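Local coordinates for protein oxidized polyvinyl alcohol hydrolase (Sphingopyxis, PDB 3WLA) that hydrolyses beta-diketones such as 4,6-nonanedione and cleaves oxidized polyvinyl alcohol in the second step of polyvinyl alcohol degradation, at residues 133-138 with 165-170. Residues are numbered along the deposited sequence; the frame is centred on the assembly and turned at random.
Sequences DDVRFL and GTMTNR
Two helices of the alpha/beta-hydrolase fold meet where Met167, on the helix that follows the probable nucleophile Ser162, reaches across to Asp134, Val135 and Leu138 of helix 133-145. The short segments cross at -81°, with their axes 10.3 Å apart, and the contact is buried and carried by side chains. With CG trans to the backbone N (chi1 -178°) Met167 leaves toward helix 133-145, and bends at chi2 and chi3 bring the methyl CE to 3.5 Å from Val135 CG2. The same CE lies 3.7 Å from Asp134 CB, with SD alongside, while farther back the branch end CD1 of Leu138 comes up against the methylene CG of Met167 at 4.1 Å. Val135 CG2 also touches the aliphatic part of Arg170, 4.0 Å from CG, the two side chains crossing at about a right angle. The extended chain of Arg170 passes this valine; NE donates to the carbonyl of Ala131 and NH2 to those of Asp130 and Tyr127, tying the helix to the loop leading into 133-145. Asp134 OD1 forms a salt bridge with Arg33, and OD2 accepts a hydrogen bond from Asn115 N. Replacing Met167 by alanine would remove the thioether arm and probably leave a gap facing Val135, Asp134 and Leu138. Met53 of strand 47-53 touches both Leu138 and Met167, so both helices pack on the sheet beside a probable nucleophile elbow, as in alpha/beta-hydrolases.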
ATOM      1  N   ASP A 133     -10.768   7.130  -7.394  1.00 25.70           N
ATOM      2  CA  ASP A 133     -11.217   7.815  -6.193  1.00 27.50           C
ATOM      3  C   ASP A 133     -10.421   7.538  -4.925  1.00 28.15           C
ATOM      4  O   ASP A 133     -10.277   8.410  -4.056  1.00 26.44           O
ATOM      5  CB  ASP A 133     -12.681   7.482  -5.903  1.00 28.11           C
ATOM      6  CG  ASP A 133     -13.632   8.209  -6.823  1.00 29.56           C
ATOM      7  OD1 ASP A 133     -13.170   9.111  -7.572  1.00 31.54           O
ATOM      8  OD2 ASP A 133     -14.826   7.888  -6.760  1.00 28.02           O
ATOM      9  N   ASP A 134      -9.922   6.305  -4.780  1.00 27.31           N
ATOM     10  CA  ASP A 134      -9.173   6.027  -3.559  1.00 27.15           C
ATOM     11  C   ASP A 134      -7.811   6.695  -3.544  1.00 25.29           C
ATOM     12  O   ASP A 134      -7.354   7.187  -2.509  1.00 25.31           O
ATOM     13  CB  ASP A 134      -9.051   4.518  -3.321  1.00 26.33           C
ATOM     14  CG  ASP A 134     -10.333   3.922  -2.783  1.00 27.68           C
ATOM     15  OD1 ASP A 134     -11.089   4.648  -2.105  1.00 26.37           O
ATOM     16  OD2 ASP A 134     -10.592   2.721  -3.007  1.00 28.25           O
ATOM     17  N   VAL A 135      -7.137   6.736  -4.676  1.00 25.69           N
ATOM     18  CA  VAL A 135      -5.848   7.413  -4.652  1.00 24.63           C
ATOM     19  C   VAL A 135      -6.035   8.888  -4.238  1.00 26.38           C
ATOM     20  O   VAL A 135      -5.228   9.434  -3.498  1.00 25.63           O
ATOM     21  CB  VAL A 135      -5.148   7.372  -6.032  1.00 24.58           C
ATOM     22  CG1 VAL A 135      -3.916   8.313  -6.021  1.00 25.53           C
ATOM     23  CG2 VAL A 135      -4.680   5.944  -6.364  1.00 22.63           C
ATOM     24  N   ARG A 136      -7.124   9.519  -4.696  1.00 26.99           N
ATOM     25  CA  ARG A 136      -7.361  10.933  -4.399  1.00 27.67           C
ATOM     26  C   ARG A 136      -7.783  11.152  -2.956  1.00 26.52           C
ATOM     27  O   ARG A 136      -7.391  12.137  -2.325  1.00 26.91           O
ATOM     28  CB  ARG A 136      -8.400  11.511  -5.369  1.00 26.67           C
ATOM     29  CG  ARG A 136      -7.769  11.835  -6.756  1.00 26.95           C
ATOM     30  CD  ARG A 136      -8.782  12.365  -7.770  1.00 29.08           C
ATOM     31  NE  ARG A 136      -9.892  11.454  -8.062  1.00 29.55           N
ATOM     32  CZ  ARG A 136      -9.948  10.686  -9.151  1.00 28.71           C
ATOM     33  NH1 ARG A 136      -8.953  10.701 -10.057  1.00 28.40           N
ATOM     34  NH2 ARG A 136     -11.012   9.917  -9.342  1.00 30.69           N
ATOM     35  N   PHE A 137      -8.586  10.229  -2.453  1.00 25.20           N
ATOM     36  CA  PHE A 137      -9.030  10.294  -1.079  1.00 26.38           C
ATOM     37  C   PHE A 137      -7.841  10.245  -0.120  1.00 26.42           C
ATOM     38  O   PHE A 137      -7.714  11.123   0.790  1.00 27.40           O
ATOM     39  CB  PHE A 137      -9.965   9.139  -0.763  1.00 25.71           C
ATOM     40  CG  PHE A 137     -10.273   9.014   0.707  1.00 26.88           C
ATOM     41  CD1 PHE A 137     -10.692  10.140   1.438  1.00 26.80           C
ATOM     42  CD2 PHE A 137     -10.167   7.774   1.374  1.00 27.07           C
ATOM     43  CE1 PHE A 137     -11.006  10.054   2.803  1.00 24.42           C
ATOM     44  CE2 PHE A 137     -10.485   7.678   2.747  1.00 27.69           C
ATOM     45  CZ  PHE A 137     -10.903   8.825   3.459  1.00 26.13           C
ATOM     46  N   LEU A 138      -6.979   9.227  -0.291  1.00 24.74           N
ATOM     47  CA  LEU A 138      -5.839   9.078   0.583  1.00 24.81           C
ATOM     48  C   LEU A 138      -5.036  10.382   0.631  1.00 24.98           C
ATOM     49  O   LEU A 138      -4.673  10.828   1.710  1.00 26.64           O
ATOM     50  CB  LEU A 138      -4.939   7.894   0.121  1.00 21.87           C
ATOM     51  CG  LEU A 138      -5.719   6.562   0.164  1.00 21.66           C
ATOM     52  CD1 LEU A 138      -4.940   5.552  -0.591  1.00 23.38           C
ATOM     53  CD2 LEU A 138      -6.102   6.114   1.605  1.00 19.59           C
ATOM     54  N   GLY A 165      -2.080  -3.541   0.283  1.00 20.99           N
ATOM     55  CA  GLY A 165      -0.723  -3.418  -0.276  1.00 20.45           C
ATOM     56  C   GLY A 165      -0.872  -3.103  -1.763  1.00 20.37           C
ATOM     57  O   GLY A 165      -0.102  -2.334  -2.327  1.00 20.37           O
ATOM     58  N   THR A 166      -1.909  -3.668  -2.384  1.00 22.16           N
ATOM     59  CA  THR A 166      -2.206  -3.416  -3.814  1.00 21.30           C
ATOM     60  C   THR A 166      -2.506  -1.916  -4.016  1.00 21.32           C
ATOM     61  O   THR A 166      -1.994  -1.252  -4.946  1.00 20.21           O
ATOM     62  CB  THR A 166      -3.439  -4.189  -4.292  1.00 20.43           C
ATOM     63  OG1 THR A 166      -3.261  -5.600  -4.036  1.00 20.36           O
ATOM     64  CG2 THR A 166      -3.619  -3.977  -5.839  1.00 21.26           C
ATOM     65  N   MET A 167      -3.362  -1.402  -3.128  1.00 20.69           N
ATOM     66  CA  MET A 167      -3.739   0.011  -3.121  1.00 19.98           C
ATOM     67  C   MET A 167      -2.502   0.855  -2.859  1.00 20.92           C
ATOM     68  O   MET A 167      -2.378   1.942  -3.448  1.00 22.29           O
ATOM     69  CB  MET A 167      -4.780   0.282  -2.026  1.00 21.22           C
ATOM     70  CG  MET A 167      -5.260   1.740  -1.993  1.00 22.98           C
ATOM     71  SD  MET A 167      -6.303   1.938  -3.448  1.00 24.12           S
ATOM     72  CE  MET A 167      -5.640   3.396  -4.154  1.00 25.89           C
ATOM     73  N   THR A 168      -1.586   0.393  -1.998  1.00 18.36           N
ATOM     74  CA  THR A 168      -0.350   1.140  -1.762  1.00 21.13           C
ATOM     75  C   THR A 168       0.437   1.232  -3.106  1.00 21.82           C
ATOM     76  O   THR A 168       0.891   2.321  -3.504  1.00 21.17           O
ATOM     77  CB  THR A 168       0.535   0.462  -0.671  1.00 21.18           C
ATOM     78  OG1 THR A 168      -0.169   0.496   0.611  1.00 21.02           O
ATOM     79  CG2 THR A 168       1.895   1.226  -0.518  1.00 18.10           C
ATOM     80  N   ASN A 169       0.632   0.074  -3.776  1.00 22.86           N
ATOM     81  CA  ASN A 169       1.327   0.068  -5.078  1.00 21.53           C
ATOM     82  C   ASN A 169       0.631   1.059  -6.010  1.00 21.44           C
ATOM     83  O   ASN A 169       1.298   1.845  -6.689  1.00 23.25           O
ATOM     84  CB  ASN A 169       1.259  -1.303  -5.799  1.00 20.56           C
ATOM     85  CG  ASN A 169       2.235  -2.342  -5.246  1.00 21.16           C
ATOM     86  OD1 ASN A 169       3.273  -2.016  -4.678  1.00 21.78           O
ATOM     87  ND2 ASN A 169       1.906  -3.613  -5.446  1.00 21.47           N
ATOM     88  N   ARG A 170      -0.703   1.011  -6.099  1.00 21.94           N
ATOM     89  CA  ARG A 170      -1.348   1.954  -7.044  1.00 23.62           C
ATOM     90  C   ARG A 170      -1.073   3.441  -6.693  1.00 24.87           C
ATOM     91  O   ARG A 170      -0.761   4.283  -7.565  1.00 25.83           O
ATOM     92  CB  ARG A 170      -2.865   1.737  -7.148  1.00 21.95           C
ATOM     93  CG  ARG A 170      -3.488   2.656  -8.250  1.00 25.71           C
ATOM     94  CD  ARG A 170      -5.008   2.476  -8.355  1.00 25.78           C
ATOM     95  NE  ARG A 170      -5.610   3.164  -9.519  1.00 24.89           N
ATOM     96  CZ  ARG A 170      -5.543   2.703 -10.762  1.00 24.82           C
ATOM     97  NH1 ARG A 170      -4.890   1.564 -11.019  1.00 24.01           N
ATOM     98  NH2 ARG A 170      -6.152   3.377 -11.758  1.00 25.92           N
TER